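Local coordinates for oxidoreductase (PDB 1ZH8), which probably catalyses NADP-dependent oxidation or reduction of an alcohol or carbonyl substrate as a member of the GFO/IDH/MocA oxidoreductase family, at residues 53-56 against 57-61; 223-226 against 227-230. All blocks are in the same frame, centred on the assembly; numbering follows the deposited sequence.

Interaction 1. Residues 53-56 against 57-61; sequences RTRS and HAEEF. With NAP (NADP nicotinamide-adenine-dinucleotide phosphate), chain D.
His57 CG stands anti to its carbonyl carbon (chi1 -74°), which sets the imidazole against Thr54 CB, while in Thr54 chi1 of -44° swings OG1 beside the backbone N, toward the 2'-phosphate of NADP. Thr54 CB lies over one face of the ring, displaced toward the rim, and makes a CH-pi contact 4.0 Å from the His57 ring centroid. The ring edge is left for the phosphate, with His57 ND1 donating in the ring plane to O2X at 2.7 Å. Thr54 supplies two more donors. Its OG1 bonds to O3X at 2.6 Å, and its backbone N reaches O1X at 2.9 Å. Arg53, bent at chi3, brings NE to the same O3X at 3.0 Å, assisted by a weak bond from NH2, while one guanidinium face covers C8A of the adenine; its NH1 forms a salt bridge with Asp184. Thr54 stands at the N-cap of helix 55-65, yet its hydroxyl makes no capping bond. Its carbonyl O accepts from Ala58 N at 3.3 Å and, weakly, from His57 N. One turn on, Arg55 NE makes a salt bridge to Glu59 OE2 at 3.2 Å, meeting it from above the carboxylate plane, with the two flat groups 89° apart; Arg55 NH1 bridges to Asp72. Replacing His57 by alanine would probably leave O2X without this donor and strip Thr54 CB of the ring it rests against. All three terminal phosphate oxygens are thus bonded here, by a backbone amide, a hydroxyl, an imidazole and a guanidinium, just after strand 45-51 of the Rossmann beta-alpha-beta unit. That chemistry is consistent with selection of NADP over NAD, whose ribose carries no such phosphate.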
loop_
_atom_site.group_PDB
_atom_site.type_symbol
_atom_site.label_atom_id
_atom_site.label_comp_id
_atom_site.label_asym_id
_atom_site.label_seq_id
_atom_site.Cartn_x
_atom_site.Cartn_y
_atom_site.Cartn_z
ATOM N N ARG A 53 36.728 -17.939 6.079
ATOM C CA ARG A 53 36.600 -19.364 5.728
ATOM C C ARG A 53 37.698 -19.820 4.755
ATOM O O ARG A 53 38.334 -20.841 5.001
ATOM C CB ARG A 53 35.197 -19.702 5.177
ATOM C CG ARG A 53 35.072 -21.127 4.558
ATOM C CD ARG A 53 33.652 -21.397 4.048
ATOM N NE ARG A 53 33.234 -20.400 3.057
ATOM C CZ ARG A 53 32.003 -20.257 2.577
ATOM N NH1 ARG A 53 31.017 -21.049 2.977
ATOM N NH2 ARG A 53 31.759 -19.312 1.681
ATOM N N THR A 54 37.886 -19.070 3.660
ATOM C CA THR A 54 38.975 -19.291 2.688
ATOM C C THR A 54 40.202 -18.424 3.054
ATOM O O THR A 54 40.134 -17.203 3.077
ATOM C CB THR A 54 38.542 -18.924 1.245
ATOM O OG1 THR A 54 37.238 -19.436 0.979
ATOM C CG2 THR A 54 39.496 -19.491 0.232
ATOM N N ARG A 55 41.319 -19.072 3.334
ATOM C CA ARG A 55 42.547 -18.402 3.730
ATOM C C ARG A 55 43.014 -17.354 2.688
ATOM O O ARG A 55 43.392 -16.238 3.061
ATOM C CB ARG A 55 43.616 -19.473 3.976
ATOM C CG ARG A 55 45.007 -18.966 4.147
ATOM C CD ARG A 55 45.376 -18.924 5.595
ATOM N NE ARG A 55 46.593 -18.149 5.797
ATOM C CZ ARG A 55 47.190 -17.979 6.969
ATOM N NH1 ARG A 55 46.699 -18.539 8.065
ATOM N NH2 ARG A 55 48.282 -17.238 7.046
ATOM N N SER A 56 42.962 -17.692 1.399
ATOM C CA SER A 56 43.438 -16.766 0.385
ATOM C C SER A 56 42.606 -15.474 0.380
ATOM O O SER A 56 43.133 -14.393 0.076
ATOM C CB SER A 56 43.485 -17.414 -1.010
ATOM O OG SER A 56 42.183 -17.565 -1.540
ATOM N N HIS A 57 41.322 -15.591 0.724
ATOM C CA HIS A 57 40.436 -14.434 0.837
ATOM C C HIS A 57 40.834 -13.521 1.994
ATOM O O HIS A 57 40.770 -12.286 1.874
ATOM C CB HIS A 57 38.980 -14.885 1.001
ATOM C CG HIS A 57 38.367 -15.410 -0.258
ATOM N ND1 HIS A 57 37.024 -15.705 -0.363
ATOM C CD2 HIS A 57 38.909 -15.679 -1.471
ATOM C CE1 HIS A 57 36.765 -16.145 -1.581
ATOM N NE2 HIS A 57 37.894 -16.144 -2.272
ATOM N N ALA A 58 41.251 -14.136 3.099
ATOM C CA ALA A 58 41.721 -13.407 4.276
ATOM C C ALA A 58 43.059 -12.746 3.999
ATOM O O ALA A 58 43.328 -11.652 4.517
ATOM C CB ALA A 58 41.841 -14.334 5.482
ATOM N N GLU A 59 43.893 -13.423 3.200
ATOM C CA GLU A 59 45.202 -12.901 2.817
ATOM C C GLU A 59 45.097 -11.698 1.861
ATOM O O GLU A 59 45.831 -10.715 2.020
ATOM C CB GLU A 59 46.071 -14.000 2.218
ATOM C CG GLU A 59 46.529 -15.061 3.227
ATOM C CD GLU A 59 47.234 -16.241 2.564
ATOM O OE1 GLU A 59 46.995 -16.494 1.352
ATOM O OE2 GLU A 59 48.026 -16.918 3.253
ATOM N N GLU A 60 44.185 -11.778 0.886
ATOM C CA GLU A 60 43.907 -10.661 -0.031
ATOM C C GLU A 60 43.409 -9.465 0.771
ATOM O O GLU A 60 43.842 -8.342 0.561
ATOM C CB GLU A 60 42.844 -11.035 -1.080
ATOM C CG GLU A 60 43.285 -11.971 -2.209
ATOM C CD GLU A 60 42.100 -12.726 -2.887
ATOM O OE1 GLU A 60 40.918 -12.281 -2.797
ATOM O OE2 GLU A 60 42.360 -13.784 -3.516
ATOM N N PHE A 61 42.486 -9.720 1.692
ATOM C CA PHE A 61 42.009 -8.683 2.594
ATOM C C PHE A 61 43.144 -8.087 3.436
ATOM O O PHE A 61 43.244 -6.860 3.542
ATOM C CB PHE A 61 40.891 -9.209 3.489
ATOM C CG PHE A 61 40.196 -8.136 4.282
ATOM C CD1 PHE A 61 39.148 -7.419 3.730
ATOM C CD2 PHE A 61 40.601 -7.837 5.577
ATOM C CE1 PHE A 61 38.506 -6.426 4.465
ATOM C CE2 PHE A 61 39.963 -6.845 6.310
ATOM C CZ PHE A 61 38.922 -6.139 5.756
HETATM P PA NAP D . 29.654 -12.633 1.796
HETATM O O1A NAP D . 30.309 -11.933 0.660
HETATM O O2A NAP D . 29.282 -14.024 1.494
HETATM O O5B NAP D . 30.606 -12.502 3.080
HETATM C C5B NAP D . 30.624 -13.515 4.059
HETATM C C4B NAP D . 32.072 -13.799 4.409
HETATM O O4B NAP D . 32.144 -14.647 5.548
HETATM C C3B NAP D . 32.799 -14.526 3.283
HETATM O O3B NAP D . 34.103 -14.023 3.304
HETATM C C2B NAP D . 32.760 -15.962 3.778
HETATM O O2B NAP D . 33.598 -16.994 3.270
HETATM C C1B NAP D . 33.006 -15.736 5.254
HETATM N N9A NAP D . 32.650 -16.919 6.033
HETATM C C8A NAP D . 31.661 -17.842 5.774
HETATM N N7A NAP D . 31.673 -18.760 6.765
HETATM C C5A NAP D . 32.659 -18.434 7.642
HETATM C C6A NAP D . 33.118 -19.014 8.818
HETATM N N6A NAP D . 32.576 -20.129 9.277
HETATM N N1A NAP D . 34.143 -18.432 9.517
HETATM C C2A NAP D . 34.728 -17.285 9.039
HETATM N N3A NAP D . 34.288 -16.710 7.874
HETATM C C4A NAP D . 33.271 -17.275 7.193
HETATM O O3 NAP D . 28.324 -11.839 2.188
HETATM P PN NAP D . 28.283 -10.282 2.585
HETATM O O1N NAP D . 29.626 -9.673 2.845
HETATM O O2N NAP D . 27.348 -9.770 1.594
HETATM O O5D NAP D . 27.512 -10.257 4.000
HETATM C C5D NAP D . 28.131 -10.507 5.250
HETATM C C4D NAP D . 27.337 -9.796 6.343
HETATM O O4D NAP D . 27.265 -8.411 6.029
HETATM C C3D NAP D . 25.895 -10.309 6.402
HETATM O O3D NAP D . 25.463 -10.438 7.736
HETATM C C2D NAP D . 25.075 -9.245 5.712
HETATM O O2D NAP D . 23.758 -9.159 6.215
HETATM C C1D NAP D . 25.904 -7.998 5.983
HETATM N N1N NAP D . 25.682 -6.991 4.948
HETATM C C2N NAP D . 25.215 -5.768 5.334
HETATM C C3N NAP D . 24.973 -4.767 4.388
HETATM C C7N NAP D . 24.675 -3.354 4.827
HETATM O O7N NAP D . 24.412 -2.421 3.806
HETATM N N7N NAP D . 24.670 -3.003 6.128
HETATM C C4N NAP D . 25.223 -5.032 3.034
HETATM C C5N NAP D . 25.716 -6.286 2.648
HETATM C C6N NAP D . 25.941 -7.265 3.621
HETATM P P2B NAP D . 34.961 -16.972 2.414
HETATM O O1X NAP D . 36.174 -16.819 3.307
HETATM O O2X NAP D . 34.965 -15.835 1.418
HETATM O O3X NAP D . 34.977 -18.316 1.717
#

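Interaction 2. Residues 223-226 against 227-230; sequences DLSP and LLGG. With NA (sodium ion), chain C.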
loop_
_atom_site.group_PDB
_atom_site.type_symbol
_atom_site.label_atom_id
_atom_site.label_comp_id
_atom_site.label_asym_id
_atom_site.label_seq_id
_atom_site.Cartn_x
_atom_site.Cartn_y
_atom_site.Cartn_z
ATOM N N ASP A 223 7.361 -15.594 -3.552
ATOM C CA ASP A 223 8.643 -15.982 -4.110
ATOM C C ASP A 223 8.516 -15.916 -5.628
ATOM O O ASP A 223 8.017 -16.848 -6.232
ATOM C CB ASP A 223 8.976 -17.397 -3.641
ATOM C CG ASP A 223 10.281 -17.944 -4.237
ATOM O OD1 ASP A 223 10.828 -17.372 -5.204
ATOM O OD2 ASP A 223 10.780 -18.960 -3.727
ATOM N N LEU A 224 8.969 -14.819 -6.241
ATOM C CA LEU A 224 8.693 -14.537 -7.667
ATOM C C LEU A 224 9.874 -14.784 -8.616
ATOM O O LEU A 224 9.699 -14.902 -9.830
ATOM C CB LEU A 224 8.242 -13.083 -7.841
ATOM C CG LEU A 224 6.984 -12.549 -7.162
ATOM C CD1 LEU A 224 6.976 -11.052 -7.351
ATOM C CD2 LEU A 224 5.722 -13.211 -7.761
ATOM N N SER A 225 11.079 -14.812 -8.062
ATOM C CA SER A 225 12.269 -15.075 -8.847
ATOM C C SER A 225 12.960 -16.366 -8.402
ATOM O O SER A 225 13.270 -16.516 -7.223
ATOM C CB SER A 225 13.253 -13.906 -8.749
ATOM O OG SER A 225 14.435 -14.217 -9.472
ATOM N N PRO A 226 13.220 -17.283 -9.348
ATOM C CA PRO A 226 13.999 -18.492 -9.024
ATOM C C PRO A 226 15.469 -18.143 -8.822
ATOM O O PRO A 226 16.278 -18.992 -8.434
ATOM C CB PRO A 226 13.834 -19.385 -10.262
ATOM C CG PRO A 226 13.406 -18.464 -11.385
ATOM C CD PRO A 226 12.794 -17.226 -10.761
ATOM N N LEU A 227 15.811 -16.887 -9.085
ATOM C CA LEU A 227 17.181 -16.457 -8.987
ATOM C C LEU A 227 17.513 -16.078 -7.556
ATOM O O LEU A 227 18.654 -16.192 -7.124
ATOM C CB LEU A 227 17.415 -15.294 -9.943
ATOM C CG LEU A 227 18.785 -14.617 -9.942
ATOM C CD1 LEU A 227 19.923 -15.570 -10.411
ATOM C CD2 LEU A 227 18.701 -13.364 -10.807
ATOM N N LEU A 228 16.504 -15.636 -6.813
ATOM C CA LEU A 228 16.720 -15.146 -5.451
ATOM C C LEU A 228 16.221 -16.178 -4.458
ATOM O O LEU A 228 15.044 -16.556 -4.486
ATOM C CB LEU A 228 16.031 -13.800 -5.221
ATOM C CG LEU A 228 16.163 -12.699 -6.278
ATOM C CD1 LEU A 228 15.448 -11.441 -5.820
ATOM C CD2 LEU A 228 17.596 -12.383 -6.578
ATOM N N GLY A 229 17.123 -16.637 -3.591
ATOM C CA GLY A 229 16.800 -17.698 -2.660
ATOM C C GLY A 229 15.763 -17.209 -1.678
ATOM O O GLY A 229 15.958 -16.163 -1.041
ATOM N N GLY A 230 14.661 -17.959 -1.577
ATOM C CA GLY A 230 13.601 -17.657 -0.624
ATOM C C GLY A 230 12.632 -16.642 -1.200
ATOM O O GLY A 230 12.548 -16.463 -2.432
HETATM NA NA NA C . 12.955 -16.316 -4.773
HETATM O O HOH W 1 13.962 -19.649 -3.789
#
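A sodium site occupies the loop joining antiparallel strands 214-222 and 233-240, where Asp223 and Gly230 sit side by side on the ion, while Ser225 O and Gly230 O approach it from opposite sides. With CG anti to the backbone N (chi1 177°), Asp223 presents OD1 to sodium at 2.4 Å. Three backbone carbonyls converge on the same ion: Ser225 O at 2.5 Å, Leu228 O at 2.1 Å and Gly230 O at 2.4 Å. A carboxylate oxygen of Asp232 completes the set of five protein ligands. The cation probably offsets the repulsion among oxygens held this close together. A water ties the loop ends beside the metal, accepting from Gly230 N at 2.9 Å and donating to Asp223 OD2. The bend between them is shaped by Ser225, whose OG accepts from Leu227 N at 3.0 Å, with an N-H...O angle of 149°, an ST turn. Ser225 O also receives a weak bond from Leu228 N, so this carbonyl serves both turn and metal. Leu227 and Leu228 pack on Val181. Three backbone carbonyls and two aspartates thus form a sodium site in a loop between neighbouring antiparallel strands, an all-oxygen ligand set suited to a hard, singly charged cation.

Interactions 1 and 2 share no helix or strand: their centres lie 29 Å apart and their nearest atoms about 16 Å. Residues 53-61 belong to the NAD-binding Rossmann fold and form a surface contact, with Ala58 turned inward onto strands 45-51 and 69-71. Residues 223-230 belong to the C-terminal GFO/IDH/MocA domain, in a partly buried loop where Ser225 and Leu228 are the buried members. The two stretches bind groups of opposite sign, a phosphate and a sodium ion. Interaction 1 gathers N-H and O-H donors round the phosphate at a helix start, whereas interaction 2 turns carbonyl and carboxylate oxygens toward a cation between strands; the side chain of Leu228 is about 13 Å from the NADP.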